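Local coordinates for multidrug resistance protein (Vibrio cholerae, PDB 1YC9), which forms the trimeric outer-membrane channel of a drug efflux system and could be involved in resistance to puromycin, acriflavine and tetraphenylarsonium, at residues W21-Y30 / D426-F437. The protein carries 1 engineered substitution. Sequence-based numbering, arbitrary orientation.
Sequences WPSANWWQRY and DLALIHALGGGF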
loop_
_atom_site.group_PDB
_atom_site.type_symbol
_atom_site.label_atom_id
_atom_site.label_comp_id
_atom_site.label_asym_id
_atom_site.label_seq_id
_atom_site.Cartn_x
_atom_site.Cartn_y
_atom_site.Cartn_z
ATOM N N TRP A 21 -4.353 -32.245 -8.690
ATOM C CA TRP A 21 -4.877 -30.846 -8.693
ATOM C C TRP A 21 -3.879 -29.901 -9.437
ATOM O O TRP A 21 -3.153 -30.406 -10.314
ATOM C CB TRP A 21 -5.293 -30.472 -7.255
ATOM C CG TRP A 21 -4.264 -29.900 -6.263
ATOM C CD1 TRP A 21 -2.951 -29.533 -6.492
ATOM C CD2 TRP A 21 -4.523 -29.584 -4.886
ATOM N NE1 TRP A 21 -2.397 -29.015 -5.345
ATOM C CE2 TRP A 21 -3.334 -29.042 -4.342
ATOM C CE3 TRP A 21 -5.644 -29.713 -4.052
ATOM C CZ2 TRP A 21 -3.236 -28.640 -3.003
ATOM C CZ3 TRP A 21 -5.543 -29.312 -2.721
ATOM C CH2 TRP A 21 -4.349 -28.786 -2.214
ATOM N N PRO A 22 -3.856 -28.573 -9.202
ATOM C CA PRO A 22 -2.850 -27.711 -9.859
ATOM C C PRO A 22 -1.416 -28.255 -9.973
ATOM O O PRO A 22 -0.749 -28.431 -8.968
ATOM C CB PRO A 22 -2.876 -26.439 -9.002
ATOM C CG PRO A 22 -4.335 -26.321 -8.645
ATOM C CD PRO A 22 -4.813 -27.751 -8.427
ATOM N N SER A 23 -0.991 -28.515 -11.211
ATOM C CA SER A 23 0.397 -28.833 -11.589
ATOM C C SER A 23 1.436 -27.788 -11.097
ATOM O O SER A 23 1.043 -26.708 -10.622
ATOM C CB SER A 23 0.440 -28.925 -13.129
ATOM O OG SER A 23 1.672 -29.407 -13.612
ATOM N N ALA A 24 2.744 -28.097 -11.214
ATOM C CA ALA A 24 3.795 -27.110 -10.956
ATOM C C ALA A 24 3.763 -26.041 -12.044
ATOM O O ALA A 24 3.748 -24.854 -11.728
ATOM C CB ALA A 24 5.177 -27.740 -10.900
ATOM N N ASN A 25 3.813 -26.480 -13.309
ATOM C CA ASN A 25 3.590 -25.625 -14.478
ATOM C C ASN A 25 2.142 -25.699 -14.960
ATOM O O ASN A 25 1.861 -26.029 -16.104
ATOM C CB ASN A 25 4.555 -25.985 -15.601
ATOM C CG ASN A 25 6.016 -25.875 -15.174
ATOM O OD1 ASN A 25 6.368 -25.088 -14.323
ATOM N ND2 ASN A 25 6.869 -26.656 -15.801
ATOM N N TRP A 26 1.238 -25.305 -14.076
ATOM C CA TRP A 26 -0.199 -25.490 -14.222
ATOM C C TRP A 26 -0.827 -24.814 -15.439
ATOM O O TRP A 26 -1.887 -25.211 -15.898
ATOM C CB TRP A 26 -0.905 -25.043 -12.917
ATOM C CG TRP A 26 -0.462 -23.653 -12.516
ATOM C CD1 TRP A 26 0.513 -23.333 -11.632
ATOM C CD2 TRP A 26 -0.957 -22.387 -13.043
ATOM N NE1 TRP A 26 0.675 -21.964 -11.586
ATOM C CE2 TRP A 26 -0.218 -21.358 -12.430
ATOM C CE3 TRP A 26 -1.927 -22.034 -13.980
ATOM C CZ2 TRP A 26 -0.432 -19.985 -12.718
ATOM C CZ3 TRP A 26 -2.139 -20.683 -14.269
ATOM C CH2 TRP A 26 -1.398 -19.679 -13.642
ATOM N N TRP A 27 -0.189 -23.760 -15.940
ATOM C CA TRP A 27 -0.695 -23.007 -17.084
ATOM C C TRP A 27 -0.671 -23.843 -18.369
ATOM O O TRP A 27 -1.412 -23.553 -19.329
ATOM C CB TRP A 27 0.134 -21.745 -17.306
ATOM C CG TRP A 27 1.614 -22.003 -17.352
ATOM C CD1 TRP A 27 2.359 -22.330 -18.450
ATOM C CD2 TRP A 27 2.522 -21.939 -16.254
ATOM N NE1 TRP A 27 3.676 -22.474 -18.095
ATOM C CE2 TRP A 27 3.802 -22.250 -16.749
ATOM C CE3 TRP A 27 2.379 -21.676 -14.874
ATOM C CZ2 TRP A 27 4.921 -22.299 -15.935
ATOM C CZ3 TRP A 27 3.502 -21.715 -14.069
ATOM C CH2 TRP A 27 4.759 -22.031 -14.604
ATOM N N GLN A 28 0.177 -24.875 -18.372
ATOM C CA GLN A 28 0.259 -25.771 -19.522
ATOM C C GLN A 28 -1.042 -26.497 -19.794
ATOM O O GLN A 28 -1.273 -26.913 -20.925
ATOM C CB GLN A 28 1.443 -26.761 -19.381
ATOM C CG GLN A 28 2.802 -26.104 -19.491
ATOM C CD GLN A 28 3.946 -27.059 -19.170
ATOM O OE1 GLN A 28 3.728 -28.167 -18.674
ATOM N NE2 GLN A 28 5.138 -26.619 -19.405
ATOM N N ARG A 29 -1.889 -26.654 -18.783
ATOM C CA ARG A 29 -3.134 -27.346 -18.998
ATOM C C ARG A 29 -4.056 -26.636 -19.977
ATOM O O ARG A 29 -4.939 -27.273 -20.533
ATOM C CB ARG A 29 -3.802 -27.745 -17.672
ATOM C CG ARG A 29 -4.909 -26.872 -17.136
ATOM C CD ARG A 29 -5.594 -27.499 -15.898
ATOM N NE ARG A 29 -6.964 -27.984 -16.129
ATOM C CZ ARG A 29 -7.393 -29.244 -15.945
ATOM N NH1 ARG A 29 -8.670 -29.544 -16.175
ATOM N NH2 ARG A 29 -6.573 -30.217 -15.548
ATOM N N TYR A 30 -3.827 -25.340 -20.259
ATOM C CA TYR A 30 -4.663 -24.609 -21.212
ATOM C C TYR A 30 -4.260 -24.785 -22.685
ATOM O O TYR A 30 -4.927 -24.282 -23.577
ATOM C CB TYR A 30 -4.772 -23.103 -20.819
ATOM C CG TYR A 30 -5.190 -22.942 -19.398
ATOM C CD1 TYR A 30 -6.451 -23.342 -18.986
ATOM C CD2 TYR A 30 -4.306 -22.460 -18.430
ATOM C CE1 TYR A 30 -6.835 -23.257 -17.674
ATOM C CE2 TYR A 30 -4.712 -22.353 -17.071
ATOM C CZ TYR A 30 -5.963 -22.718 -16.720
ATOM O OH TYR A 30 -6.367 -22.657 -15.401
ATOM N N ASP A 426 -11.129 -20.654 -13.207
ATOM C CA ASP A 426 -10.174 -21.743 -13.118
ATOM C C ASP A 426 -8.882 -21.171 -12.576
ATOM O O ASP A 426 -8.221 -21.765 -11.728
ATOM C CB ASP A 426 -9.968 -22.437 -14.472
ATOM C CG ASP A 426 -9.382 -23.828 -14.306
ATOM O OD1 ASP A 426 -10.017 -24.633 -13.595
ATOM O OD2 ASP A 426 -8.294 -24.160 -14.799
ATOM N N LEU A 427 -8.465 -20.012 -13.097
ATOM C CA LEU A 427 -7.288 -19.365 -12.577
ATOM C C LEU A 427 -7.440 -18.946 -11.122
ATOM O O LEU A 427 -6.492 -19.029 -10.360
ATOM C CB LEU A 427 -6.888 -18.165 -13.454
ATOM C CG LEU A 427 -6.569 -18.431 -14.918
ATOM C CD1 LEU A 427 -6.428 -17.051 -15.672
ATOM C CD2 LEU A 427 -5.269 -19.212 -15.046
ATOM N N ALA A 428 -8.621 -18.486 -10.722
ATOM C CA ALA A 428 -8.895 -18.102 -9.342
ATOM C C ALA A 428 -8.765 -19.311 -8.397
ATOM O O ALA A 428 -8.328 -19.205 -7.252
ATOM C CB ALA A 428 -10.257 -17.568 -9.227
ATOM N N LEU A 429 -9.120 -20.476 -8.904
ATOM C CA LEU A 429 -8.993 -21.690 -8.107
ATOM C C LEU A 429 -7.519 -21.999 -7.903
ATOM O O LEU A 429 -7.112 -22.396 -6.809
ATOM C CB LEU A 429 -9.691 -22.871 -8.808
ATOM C CG LEU A 429 -9.543 -24.266 -8.137
ATOM C CD1 LEU A 429 -10.227 -24.245 -6.804
ATOM C CD2 LEU A 429 -10.182 -25.326 -9.053
ATOM N N ILE A 430 -6.729 -21.904 -8.966
ATOM C CA ILE A 430 -5.336 -22.209 -8.881
ATOM C C ILE A 430 -4.694 -21.268 -7.887
ATOM O O ILE A 430 -3.951 -21.683 -7.015
ATOM C CB ILE A 430 -4.682 -22.114 -10.254
ATOM C CG1 ILE A 430 -5.104 -23.330 -11.089
ATOM C CG2 ILE A 430 -3.218 -22.046 -10.147
ATOM C CD1 ILE A 430 -4.645 -23.320 -12.490
ATOM N N HIS A 431 -5.038 -19.988 -7.984
ATOM C CA HIS A 431 -4.530 -19.003 -7.024
ATOM C C HIS A 431 -4.957 -19.304 -5.580
ATOM O O HIS A 431 -4.138 -19.244 -4.645
ATOM C CB HIS A 431 -4.920 -17.610 -7.475
ATOM C CG HIS A 431 -4.244 -16.546 -6.702
ATOM N ND1 HIS A 431 -4.690 -16.150 -5.466
ATOM C CD2 HIS A 431 -3.110 -15.849 -6.949
ATOM C CE1 HIS A 431 -3.881 -15.218 -4.997
ATOM N NE2 HIS A 431 -2.909 -15.027 -5.877
ATOM N N ALA A 432 -6.202 -19.688 -5.392
ATOM C CA ALA A 432 -6.769 -19.906 -4.070
ATOM C C ALA A 432 -6.147 -21.126 -3.426
ATOM O O ALA A 432 -5.982 -21.175 -2.216
ATOM C CB ALA A 432 -8.246 -20.071 -4.146
ATOM N N LEU A 433 -5.777 -22.111 -4.242
ATOM C CA LEU A 433 -5.124 -23.314 -3.737
ATOM C C LEU A 433 -3.628 -23.088 -3.539
ATOM O O LEU A 433 -2.977 -23.871 -2.901
ATOM C CB LEU A 433 -5.385 -24.519 -4.659
ATOM C CG LEU A 433 -6.852 -24.861 -4.858
ATOM C CD1 LEU A 433 -6.996 -26.008 -5.885
ATOM C CD2 LEU A 433 -7.480 -25.242 -3.548
ATOM N N GLY A 434 -3.084 -22.004 -4.073
ATOM C CA GLY A 434 -1.683 -21.667 -3.890
ATOM C C GLY A 434 -0.795 -22.332 -4.915
ATOM O O GLY A 434 0.403 -22.439 -4.715
ATOM N N GLY A 435 -1.388 -22.774 -6.019
ATOM C CA GLY A 435 -0.651 -23.384 -7.097
ATOM C C GLY A 435 -0.285 -24.813 -6.748
ATOM O O GLY A 435 -0.903 -25.459 -5.879
ATOM N N GLY A 436 0.729 -25.312 -7.437
ATOM C CA GLY A 436 1.178 -26.680 -7.227
ATOM C C GLY A 436 2.679 -26.869 -7.188
ATOM O O GLY A 436 3.157 -27.993 -7.414
ATOM N N PHE A 437 3.430 -25.801 -6.893
ATOM C CA PHE A 437 4.894 -25.911 -6.825
ATOM C C PHE A 437 5.270 -26.952 -5.754
ATOM O O PHE A 437 4.714 -26.944 -4.649
ATOM C CB PHE A 437 5.554 -24.554 -6.553
ATOM C CG PHE A 437 7.047 -24.534 -6.828
ATOM C CD1 PHE A 437 7.530 -24.319 -8.122
ATOM C CD2 PHE A 437 7.969 -24.735 -5.787
ATOM C CE1 PHE A 437 8.915 -24.296 -8.380
ATOM C CE2 PHE A 437 9.361 -24.711 -6.031
ATOM C CZ PHE A 437 9.829 -24.494 -7.332
HETATM O O HOH W 1 2.644 -23.785 -9.258
HETATM O O HOH W 2 -9.146 -26.175 -16.635
#
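Ile430 lies against the indole of Trp26, and its side chain can be followed atom by atom. CB carries two arms. CG2, anti to the backbone N, ends over one face of the indole, 3.8 Å from the centroid of the five-membered ring and 15° off its normal, a CH-pi contact; Trp27 CE3 lies beyond the opposite face, offset toward the rim. CG1, anti to the carbonyl carbon, passes Pro22 CG at 3.9 Å. The extended chain (chi2 175°) then carries the tip, CD1, to 3.4 Å from Trp26 CE3, and the same methyl approaches the hydroxyl of Tyr30. Leu427 CD2 extends the apolar surface, touching Trp26 CZ3 at 3.5 Å, while one turn beyond Ile430 the Leu433 CD1 methyl meets Pro22 CD and CG.

At one end of this patch Tyr30 OH donates to Asp426 OD2 over a short 2.5 Å. The bond enters on the anti side of the carboxylate, 22° out of its plane, with phenol and carboxylate planes nearly perpendicular. OD2 also forms a salt bridge with Arg244, and a water that accepts from Arg29 NE gives it a weak further bond; Arg29 itself reaches Thr242 O through NH1.

At the other end, beyond the Schellman motif that closes helix 398-433 at Gly434, contact passes to the backbone. Gly436 CA gives a CA-H...O contact to Pro22 O at 3.1 Å, and water 1 links Gly436 N to Ala24 O.

An apolar centre with polar ends thus joins the N-terminal segment to the last helix of this outer membrane factor's alpha-helical domain; the salt bridge to Arg244, with Arg29 nearby and the phenol donating, probably favours an ionised Asp426.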